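Local coordinates for saposin-like protein (Necator americanus, PDB 3S63) that probably binds lipids and interacts with membranes, as a saposin-like protein of the human hookworm, at residues S57-I60 / F61-T65; K70-E73 / V74-M78; G19-G22 / G23-S27. All blocks are in the same frame, centred on the assembly; numbering follows the deposited sequence.

Interaction 1: S57-I60 / F61-T65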
ATOM      1  N   SER A  57      -1.438   8.156   3.503  1.00 33.63           N
ATOM      2  CA  SER A  57      -0.477   8.404   2.421  1.00 29.68           C
ATOM      3  C   SER A  57       0.843   8.959   2.945  1.00 30.13           C
ATOM      4  O   SER A  57       1.880   8.741   2.341  1.00 33.26           O
ATOM      5  CB  SER A  57      -1.061   9.292   1.304  1.00 28.69           C
ATOM      6  OG  SER A  57      -1.276  10.642   1.700  1.00 29.66           O
ATOM      7  N   ASP A  58       0.796   9.671   4.069  1.00 29.83           N
ATOM      8  CA  ASP A  58       2.004  10.216   4.680  1.00 26.44           C
ATOM      9  C   ASP A  58       2.884   9.111   5.237  1.00 28.48           C
ATOM     10  O   ASP A  58       4.093   9.126   5.057  1.00 31.65           O
ATOM     11  CB  ASP A  58       1.672  11.261   5.755  1.00 30.41           C
ATOM     12  CG  ASP A  58       0.726  10.732   6.853  1.00 35.02           C
ATOM     13  OD1 ASP A  58       0.254   9.576   6.783  1.00 31.08           O
ATOM     14  OD2 ASP A  58       0.447  11.498   7.800  1.00 32.15           O
ATOM     15  N   LEU A  59       2.275   8.139   5.901  1.00 29.29           N
ATOM     16  CA  LEU A  59       3.027   7.005   6.413  1.00 25.58           C
ATOM     17  C   LEU A  59       3.581   6.173   5.260  1.00 29.89           C
ATOM     18  O   LEU A  59       4.744   5.783   5.283  1.00 33.53           O
ATOM     19  CB  LEU A  59       2.153   6.144   7.309  1.00 27.77           C
ATOM     20  CG  LEU A  59       2.777   4.820   7.753  1.00 29.99           C
ATOM     21  CD1 LEU A  59       3.549   4.989   9.063  1.00 26.82           C
ATOM     22  CD2 LEU A  59       1.692   3.751   7.885  1.00 26.58           C
ATOM     23  N   ILE A  60       2.764   5.907   4.244  1.00 30.47           N
ATOM     24  CA  ILE A  60       3.242   5.172   3.072  1.00 29.45           C
ATOM     25  C   ILE A  60       4.349   5.913   2.318  1.00 29.73           C
ATOM     26  O   ILE A  60       5.289   5.300   1.847  1.00 34.89           O
ATOM     27  CB  ILE A  60       2.098   4.840   2.109  1.00 28.74           C
ATOM     28  CG1 ILE A  60       1.009   4.096   2.861  1.00 27.39           C
ATOM     29  CG2 ILE A  60       2.599   4.006   0.945  1.00 27.06           C
ATOM     30  CD1 ILE A  60      -0.325   4.105   2.142  1.00 36.48           C
ATOM     31  N   PHE A  61       4.239   7.230   2.213  1.00 27.20           N
ATOM     32  CA  PHE A  61       5.242   8.026   1.528  1.00 26.36           C
ATOM     33  C   PHE A  61       6.550   7.934   2.272  1.00 29.90           C
ATOM     34  O   PHE A  61       7.580   7.614   1.687  1.00 33.98           O
ATOM     35  CB  PHE A  61       4.799   9.479   1.432  1.00 29.22           C
ATOM     36  CG  PHE A  61       5.812  10.393   0.792  1.00 29.51           C
ATOM     37  CD1 PHE A  61       5.993  10.403  -0.591  1.00 32.04           C
ATOM     38  CD2 PHE A  61       6.552  11.281   1.563  1.00 29.48           C
ATOM     39  CE1 PHE A  61       6.921  11.272  -1.194  1.00 30.48           C
ATOM     40  CE2 PHE A  61       7.474  12.157   0.974  1.00 32.05           C
ATOM     41  CZ  PHE A  61       7.661  12.148  -0.407  1.00 31.01           C
ATOM     42  N   ARG A  62       6.505   8.200   3.572  1.00 33.28           N
ATOM     43  CA  ARG A  62       7.701   8.140   4.407  1.00 29.84           C
ATOM     44  C   ARG A  62       8.399   6.794   4.322  1.00 31.86           C
ATOM     45  O   ARG A  62       9.604   6.743   4.122  1.00 34.50           O
ATOM     46  CB  ARG A  62       7.349   8.423   5.857  1.00 30.46           C
ATOM     47  CG  ARG A  62       8.530   8.418   6.787  1.00 29.72           C
ATOM     48  CD  ARG A  62       8.052   8.549   8.213  1.00 33.05           C
ATOM     49  NE  ARG A  62       7.500   7.290   8.707  1.00 33.03           N
ATOM     50  CZ  ARG A  62       6.804   7.156   9.830  1.00 30.05           C
ATOM     51  NH1 ARG A  62       6.537   8.200  10.604  1.00 31.88           N
ATOM     52  NH2 ARG A  62       6.365   5.968  10.173  1.00 30.00           N
ATOM     53  N   GLU A  63       7.647   5.708   4.463  1.00 30.78           N
ATOM     54  CA  GLU A  63       8.246   4.374   4.487  1.00 36.16           C
ATOM     55  C   GLU A  63       8.825   3.970   3.140  1.00 36.00           C
ATOM     56  O   GLU A  63       9.817   3.247   3.064  1.00 40.16           O
ATOM     57  CB  GLU A  63       7.224   3.326   4.927  1.00 33.82           C
ATOM     58  CG  GLU A  63       6.722   3.518   6.326  1.00 32.73           C
ATOM     59  CD  GLU A  63       7.809   3.363   7.353  1.00 37.20           C
ATOM     60  OE1 GLU A  63       8.507   2.334   7.311  1.00 39.78           O
ATOM     61  OE2 GLU A  63       7.965   4.267   8.198  1.00 38.01           O
ATOM     62  N   MET A  64       8.186   4.426   2.077  1.00 33.25           N
ATOM     63  CA  MET A  64       8.622   4.095   0.738  1.00 31.63           C
ATOM     64  C   MET A  64       9.927   4.795   0.393  1.00 35.01           C
ATOM     65  O   MET A  64      10.789   4.204  -0.249  1.00 41.23           O
ATOM     66  CB  MET A  64       7.546   4.476  -0.271  1.00 30.08           C
ATOM     67  CG  MET A  64       6.613   3.356  -0.646  1.00 28.09           C
ATOM     68  SD  MET A  64       5.513   3.823  -2.014  1.00 29.98           S
ATOM     69  CE  MET A  64       4.300   2.510  -1.885  1.00 26.17           C
ATOM     70  N   THR A  65      10.068   6.048   0.823  1.00 37.02           N
ATOM     71  CA  THR A  65      11.202   6.887   0.429  1.00 39.91           C
ATOM     72  C   THR A  65      12.440   6.758   1.339  1.00 43.99           C
ATOM     73  O   THR A  65      13.507   7.323   1.049  1.00 44.27           O
ATOM     74  CB  THR A  65      10.790   8.374   0.330  1.00 34.03           C
ATOM     75  OG1 THR A  65      10.286   8.822   1.590  1.00 35.92           O
ATOM     76  CG2 THR A  65       9.733   8.554  -0.710  1.00 38.51           C
TER

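Interaction 2: K70-E73 / V74-M78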
ATOM      1  N   LYS A  70       9.535  -2.497   2.979  1.00 41.90           N
ATOM      2  CA  LYS A  70       8.956  -3.816   3.071  1.00 41.99           C
ATOM      3  C   LYS A  70       7.455  -3.602   3.237  1.00 38.75           C
ATOM      4  O   LYS A  70       7.004  -3.158   4.292  1.00 37.89           O
ATOM      5  CB  LYS A  70       9.522  -4.561   4.278  1.00 52.03           C
ATOM      6  CG  LYS A  70      11.041  -4.559   4.351  1.00 51.79           C
ATOM      7  CD  LYS A  70      11.528  -4.943   5.746  1.00 58.12           C
ATOM      8  CE  LYS A  70      12.950  -4.437   6.019  1.00 65.95           C
ATOM      9  NZ  LYS A  70      12.999  -2.963   6.308  1.00 64.80           N
ATOM     10  N   PRO A  71       6.677  -3.895   2.182  1.00 33.77           N
ATOM     11  CA  PRO A  71       5.227  -3.705   2.149  1.00 33.32           C
ATOM     12  C   PRO A  71       4.518  -4.285   3.379  1.00 43.69           C
ATOM     13  O   PRO A  71       3.680  -3.619   3.976  1.00 42.37           O
ATOM     14  CB  PRO A  71       4.814  -4.478   0.896  1.00 33.10           C
ATOM     15  CG  PRO A  71       5.981  -4.416   0.031  1.00 31.19           C
ATOM     16  CD  PRO A  71       7.165  -4.502   0.935  1.00 36.95           C
ATOM     17  N   MET A  72       4.858  -5.513   3.750  1.00 54.18           N
ATOM     18  CA  MET A  72       4.191  -6.185   4.849  1.00 49.52           C
ATOM     19  C   MET A  72       4.368  -5.444   6.161  1.00 49.22           C
ATOM     20  O   MET A  72       3.636  -5.673   7.112  1.00 56.09           O
ATOM     21  CB  MET A  72       4.698  -7.619   4.982  1.00 54.14           C
ATOM     22  CG  MET A  72       4.734  -8.127   6.404  1.00 60.53           C
ATOM     23  SD  MET A  72       3.624  -9.506   6.715  1.00 69.69           S
ATOM     24  CE  MET A  72       2.127  -8.888   5.982  1.00 63.77           C
ATOM     25  N   GLU A  73       5.323  -4.537   6.219  1.00 37.59           N
ATOM     26  CA  GLU A  73       5.623  -3.886   7.487  1.00 38.52           C
ATOM     27  C   GLU A  73       4.735  -2.674   7.652  1.00 39.81           C
ATOM     28  O   GLU A  73       4.261  -2.371   8.748  1.00 35.18           O
ATOM     29  CB  GLU A  73       7.086  -3.447   7.523  1.00 46.94           C
ATOM     30  CG  GLU A  73       7.725  -3.467   8.897  1.00 58.04           C
ATOM     31  CD  GLU A  73       8.666  -4.653   9.074  1.00 71.91           C
ATOM     32  OE1 GLU A  73       9.900  -4.462   8.928  1.00 76.04           O
ATOM     33  OE2 GLU A  73       8.167  -5.774   9.351  1.00 68.75           O
ATOM     34  N   VAL A  74       4.524  -1.964   6.550  1.00 42.85           N
ATOM     35  CA  VAL A  74       3.728  -0.753   6.586  1.00 38.66           C
ATOM     36  C   VAL A  74       2.259  -1.161   6.702  1.00 37.47           C
ATOM     37  O   VAL A  74       1.454  -0.438   7.272  1.00 39.99           O
ATOM     38  CB  VAL A  74       4.034   0.154   5.354  1.00 37.67           C
ATOM     39  CG1 VAL A  74       3.923  -0.637   4.093  1.00 39.67           C
ATOM     40  CG2 VAL A  74       3.121   1.372   5.298  1.00 32.32           C
ATOM     41  N   CYS A  75       1.927  -2.349   6.205  1.00 36.21           N
ATOM     42  CA  CYS A  75       0.565  -2.876   6.288  1.00 38.45           C
ATOM     43  C   CYS A  75       0.222  -3.389   7.692  1.00 43.22           C
ATOM     44  O   CYS A  75      -0.944  -3.477   8.070  1.00 42.36           O
ATOM     45  CB  CYS A  75       0.367  -3.987   5.254  1.00 40.76           C
ATOM     46  SG  CYS A  75       0.347  -3.396   3.538  1.00 43.59           S
ATOM     47  N   LEU A  76       1.254  -3.737   8.450  1.00 43.72           N
ATOM     48  CA  LEU A  76       1.110  -4.118   9.840  1.00 36.61           C
ATOM     49  C   LEU A  76       0.840  -2.884  10.690  1.00 35.68           C
ATOM     50  O   LEU A  76       0.063  -2.933  11.642  1.00 38.66           O
ATOM     51  CB  LEU A  76       2.392  -4.814  10.316  1.00 38.70           C
ATOM     52  CG  LEU A  76       2.634  -6.259   9.860  1.00 43.97           C
ATOM     53  CD1 LEU A  76       4.034  -6.733  10.184  1.00 40.36           C
ATOM     54  CD2 LEU A  76       1.604  -7.207  10.454  1.00 46.60           C
ATOM     55  N   ILE A  77       1.503  -1.780  10.349  1.00 39.01           N
ATOM     56  CA  ILE A  77       1.365  -0.517  11.081  1.00 37.35           C
ATOM     57  C   ILE A  77      -0.019   0.075  10.879  1.00 38.02           C
ATOM     58  O   ILE A  77      -0.551   0.775  11.748  1.00 44.58           O
ATOM     59  CB  ILE A  77       2.401   0.517  10.617  1.00 31.72           C
ATOM     60  CG1 ILE A  77       3.822   0.004  10.844  1.00 32.44           C
ATOM     61  CG2 ILE A  77       2.225   1.813  11.343  1.00 27.47           C
ATOM     62  CD1 ILE A  77       4.887   0.854  10.142  1.00 31.91           C
ATOM     63  N   MET A  78      -0.591  -0.211   9.717  1.00 34.27           N
ATOM     64  CA  MET A  78      -1.921   0.248   9.360  1.00 30.57           C
ATOM     65  C   MET A  78      -2.939  -0.762   9.838  1.00 32.39           C
ATOM     66  O   MET A  78      -4.140  -0.538   9.741  1.00 33.73           O
ATOM     67  CB  MET A  78      -2.011   0.409   7.850  1.00 28.64           C
ATOM     68  CG  MET A  78      -0.993   1.388   7.304  1.00 30.96           C
ATOM     69  SD  MET A  78      -1.366   1.990   5.664  1.00 29.64           S
ATOM     70  CE  MET A  78      -1.150   0.509   4.683  1.00 20.59           C
TER

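Interaction 3: G19-G22 / G23-S27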
ATOM      1  N   GLY A  19       7.230  -0.317  -7.095  1.00 37.32           N
ATOM      2  CA  GLY A  19       7.956  -0.801  -8.249  1.00 32.81           C
ATOM      3  C   GLY A  19       7.744   0.138  -9.412  1.00 32.78           C
ATOM      4  O   GLY A  19       8.638   0.342 -10.215  1.00 33.68           O
ATOM      5  N   HIS A  20       6.550   0.712  -9.494  1.00 28.92           N
ATOM      6  CA  HIS A  20       6.219   1.636 -10.562  1.00 30.08           C
ATOM      7  C   HIS A  20       7.213   2.806 -10.659  1.00 30.82           C
ATOM      8  O   HIS A  20       7.638   3.162 -11.754  1.00 30.63           O
ATOM      9  CB  HIS A  20       4.798   2.161 -10.384  1.00 23.93           C
ATOM     10  CG  HIS A  20       4.431   3.254 -11.336  1.00 22.79           C
ATOM     11  ND1 HIS A  20       4.340   4.573 -10.951  1.00 26.75           N
ATOM     12  CD2 HIS A  20       4.131   3.227 -12.652  1.00 23.64           C
ATOM     13  CE1 HIS A  20       3.992   5.314 -11.986  1.00 25.89           C
ATOM     14  NE2 HIS A  20       3.867   4.520 -13.034  1.00 30.74           N
ATOM     15  N   PHE A  21       7.571   3.395  -9.522  1.00 26.91           N
ATOM     16  CA  PHE A  21       8.506   4.515  -9.485  1.00 29.03           C
ATOM     17  C   PHE A  21       9.927   4.012  -9.368  1.00 34.46           C
ATOM     18  O   PHE A  21      10.867   4.796  -9.245  1.00 35.28           O
ATOM     19  CB  PHE A  21       8.257   5.395  -8.267  1.00 32.42           C
ATOM     20  CG  PHE A  21       6.918   6.078  -8.256  1.00 34.89           C
ATOM     21  CD1 PHE A  21       5.865   5.539  -7.543  1.00 26.21           C
ATOM     22  CD2 PHE A  21       6.730   7.281  -8.925  1.00 27.79           C
ATOM     23  CE1 PHE A  21       4.653   6.176  -7.517  1.00 29.08           C
ATOM     24  CE2 PHE A  21       5.534   7.911  -8.891  1.00 26.59           C
ATOM     25  CZ  PHE A  21       4.486   7.361  -8.188  1.00 28.24           C
ATOM     26  N   GLY A  22      10.083   2.698  -9.370  1.00 37.62           N
ATOM     27  CA  GLY A  22      11.389   2.103  -9.218  1.00 33.84           C
ATOM     28  C   GLY A  22      12.092   2.610  -7.983  1.00 38.07           C
ATOM     29  O   GLY A  22      13.314   2.695  -7.964  1.00 43.37           O
ATOM     30  N   GLY A  23      11.320   2.962  -6.958  1.00 40.27           N
ATOM     31  CA  GLY A  23      11.877   3.410  -5.692  1.00 38.01           C
ATOM     32  C   GLY A  23      12.259   4.879  -5.645  1.00 44.79           C
ATOM     33  O   GLY A  23      12.651   5.396  -4.593  1.00 45.40           O
ATOM     34  N   ASN A  24      12.162   5.551  -6.791  1.00 42.33           N
ATOM     35  CA  ASN A  24      12.360   6.989  -6.865  1.00 37.90           C
ATOM     36  C   ASN A  24      10.997   7.639  -6.861  1.00 39.73           C
ATOM     37  O   ASN A  24      10.377   7.791  -7.906  1.00 41.98           O
ATOM     38  CB  ASN A  24      13.098   7.354  -8.151  1.00 47.11           C
ATOM     39  CG  ASN A  24      13.410   8.851  -8.261  1.00 56.96           C
ATOM     40  OD1 ASN A  24      14.261   9.258  -9.059  1.00 60.30           O
ATOM     41  ND2 ASN A  24      12.726   9.670  -7.463  1.00 51.36           N
ATOM     42  N   ILE A  25      10.531   8.009  -5.675  1.00 35.20           N
ATOM     43  CA  ILE A  25       9.200   8.578  -5.506  1.00 35.85           C
ATOM     44  C   ILE A  25       9.262  10.098  -5.485  1.00 34.15           C
ATOM     45  O   ILE A  25       9.995  10.691  -4.709  1.00 36.76           O
ATOM     46  CB  ILE A  25       8.526   8.062  -4.228  1.00 35.50           C
ATOM     47  CG1 ILE A  25       7.853   6.720  -4.495  1.00 30.81           C
ATOM     48  CG2 ILE A  25       7.508   9.059  -3.736  1.00 38.51           C
ATOM     49  CD1 ILE A  25       8.779   5.567  -4.460  1.00 38.17           C
ATOM     50  N   PRO A  26       8.491  10.736  -6.356  1.00 36.57           N
ATOM     51  CA  PRO A  26       8.757  12.151  -6.612  1.00 33.92           C
ATOM     52  C   PRO A  26       8.161  13.058  -5.543  1.00 42.25           C
ATOM     53  O   PRO A  26       8.822  13.992  -5.094  1.00 51.24           O
ATOM     54  CB  PRO A  26       8.071  12.401  -7.963  1.00 34.11           C
ATOM     55  CG  PRO A  26       7.665  11.049  -8.487  1.00 34.46           C
ATOM     56  CD  PRO A  26       7.498  10.174  -7.283  1.00 37.71           C
ATOM     57  N   SER A  27       6.923  12.794  -5.148  1.00 34.40           N
ATOM     58  CA  SER A  27       6.239  13.637  -4.179  1.00 35.58           C
ATOM     59  C   SER A  27       4.956  12.944  -3.715  1.00 38.23           C
ATOM     60  O   SER A  27       4.390  12.121  -4.447  1.00 37.22           O
ATOM     61  CB  SER A  27       5.910  14.999  -4.794  1.00 33.40           C
ATOM     62  OG  SER A  27       4.794  14.905  -5.668  1.00 35.06           O
TER

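Interaction 1: S57-I60 / F61-T65
Ile60 and Met64, one helical turn apart, make the apolar contact: CG2 of Ile60 lies 3.6 Å from CE of Met64. The two side chains run alongside each other in the same direction, and both are buried, packing on Leu14 and Phe18 of helix 3-20. Four consecutive backbone bonds of i to i+4 type carry the polar frame, among them Phe61 N to Ser57 O at 2.8 Å and Arg62 N to Asp58 O at 3.0 Å, the latter the straightest at 169°. This spacing defines an alpha-helix, here the C-terminal half of helix 46-65, the third of four helices in the saposin fold. Thr65 adds a side-chain bond, OG1 to Phe61 O at 3.0 Å, on the same oxygen that receives Thr65 N. Its CG2 sits over one face of the Phe61 ring, nearer the rim than the centre, 3.9 Å from the ring plane. Among the charged groups, a bend at chi3 (76°) turns the Arg62 guanidinium side-on to Glu63 in a salt bridge, NE and NH2 both donating to the anti side of OE2 at 3.1 Å. OE2 lies in the guanidinium plane, while CD1 of Leu59 approaches that group obliquely beside NH2.

Interaction 2: K70-E73 / V74-M78
Pro71 and Cys75 are joined across the first turn of the short last helix of the saposin fold, 71-77, and the backbone bond between them is sound: Cys75 N to Pro71 O measures 3.1 Å, with the donor nearly in line with the C=O bond (163°). Lys70 occupies the N-cap position, and its carbonyl oxygen receives Glu73 N at 2.9 Å. Pro71 falls in the first turn, where a missing backbone N-H costs the helix no bond.

The inward face is the tightly packed one. Val74 and Cys75 are both buried, and both bring side-chain atoms to the carbonyl of Pro71: CG1 of Val74 lies beside its oxygen, and SG of Cys75 approaches to 3.4 Å. The sulfur sits beside its own backbone N (chi1 -70°) and continues into the disulfide with Cys10, which fixes this helix covalently to helix 3-20. Val74 packs on Leu14 of that helix and on Leu59 of helix 46-65, so the two residues together join three helices.

The other side is looser. Leu76 N has two weak bonds, to Met72 O and to Glu73 O, both at 3.3 Å, consistent with a turn that shares its N-H between i+3 and i+4 acceptors. Glu73, Lys70 and Ile77 are exposed there. Ile77 N nevertheless makes a sound i to i+4 bond to Glu73 O at 3.2 Å, and CG1 of Ile77 lies beside the same oxygen. The Glu73 carboxylate comes no nearer to Leu76 than 4.3 Å, from OE2 to CD1. At the border between the two sides, Met72, which also touches Cys7 and Gln11 of helix 3-20, slants across Leu76, the closest side-chain approach being CG of Met72 to CD1 of Leu76 at 4.1 Å.

Interaction 3: G19-G22 / G23-S27
The carbonyl oxygen of Phe21 accepts Asn24 N at 2.9 Å, the one hydrogen bond between residues 19-22 and 23-27. Its N-H...O angle of 151° is fairly straight, but the donor stands well above the carbonyl plane, 53° out of it. Gly22 and Gly23 take the two corner positions of that reversal, both with positive phi, a backbone setting that favours glycine. On the helix side, Gly22 N returns to Gly19 O at 2.9 Å.

The apolar part of the contact is built on the Phe21 ring. The Phe21 side chain leaves the backbone toward residues 23-27, and with CG beside the backbone N (chi1 -64°) its ring meets Ile25 and Pro26. CG1 of Ile25 comes to 3.8 Å from CD1 of Phe21, and CD of Pro26 to 3.4 Å from CE2 of Phe21. Both side chains cross the phenylalanine at about a right angle, although their nearest atoms approach its ring obliquely. His20 meets one face with the edge of its ring, ND1 lying 3.7 Å above the phenyl plane and over its centre.

Neighbouring helices frame the group. Phe21 also touches Lys30, Leu31 and Gln34 of helix 28-39, while Ile25 reaches Phe61 and Thr65 of helix 46-65. The contact nevertheless lies at the surface, and none of its touching residues is fully buried. Ser27 ends the connection at the N-cap position of helix 28-39, its OG making a weak bond to Lys30 N.

The arrangement is that of a helix C-terminus: a Schellman motif at Gly22 ends helix 3-20, and an overlapping type I' beta turn from Phe21 to Asn24 sends the chain toward the second helix of the saposin fold.

How the interactions relate
From the N terminus, interaction 3 comes first, closing the end of helix 3-20 and turning the chain toward helix 28-39. Interaction 1 follows on helix 46-65 and interaction 2 on helix 71-77. Each closes before the next opens, so the three are in series and none nests or crosses. In space interaction 1 is the middle member: CE1 of Phe61 packs 3.4 Å from CG2 of Ile25 in interaction 3, while CD2 of Leu59 lies 3.6 Å from CG of Met78 in interaction 2. Interactions 2 and 3 do not touch, their nearest atoms being about 8 Å apart. Helix 46-65 therefore bridges the first interhelical loop and the last helix.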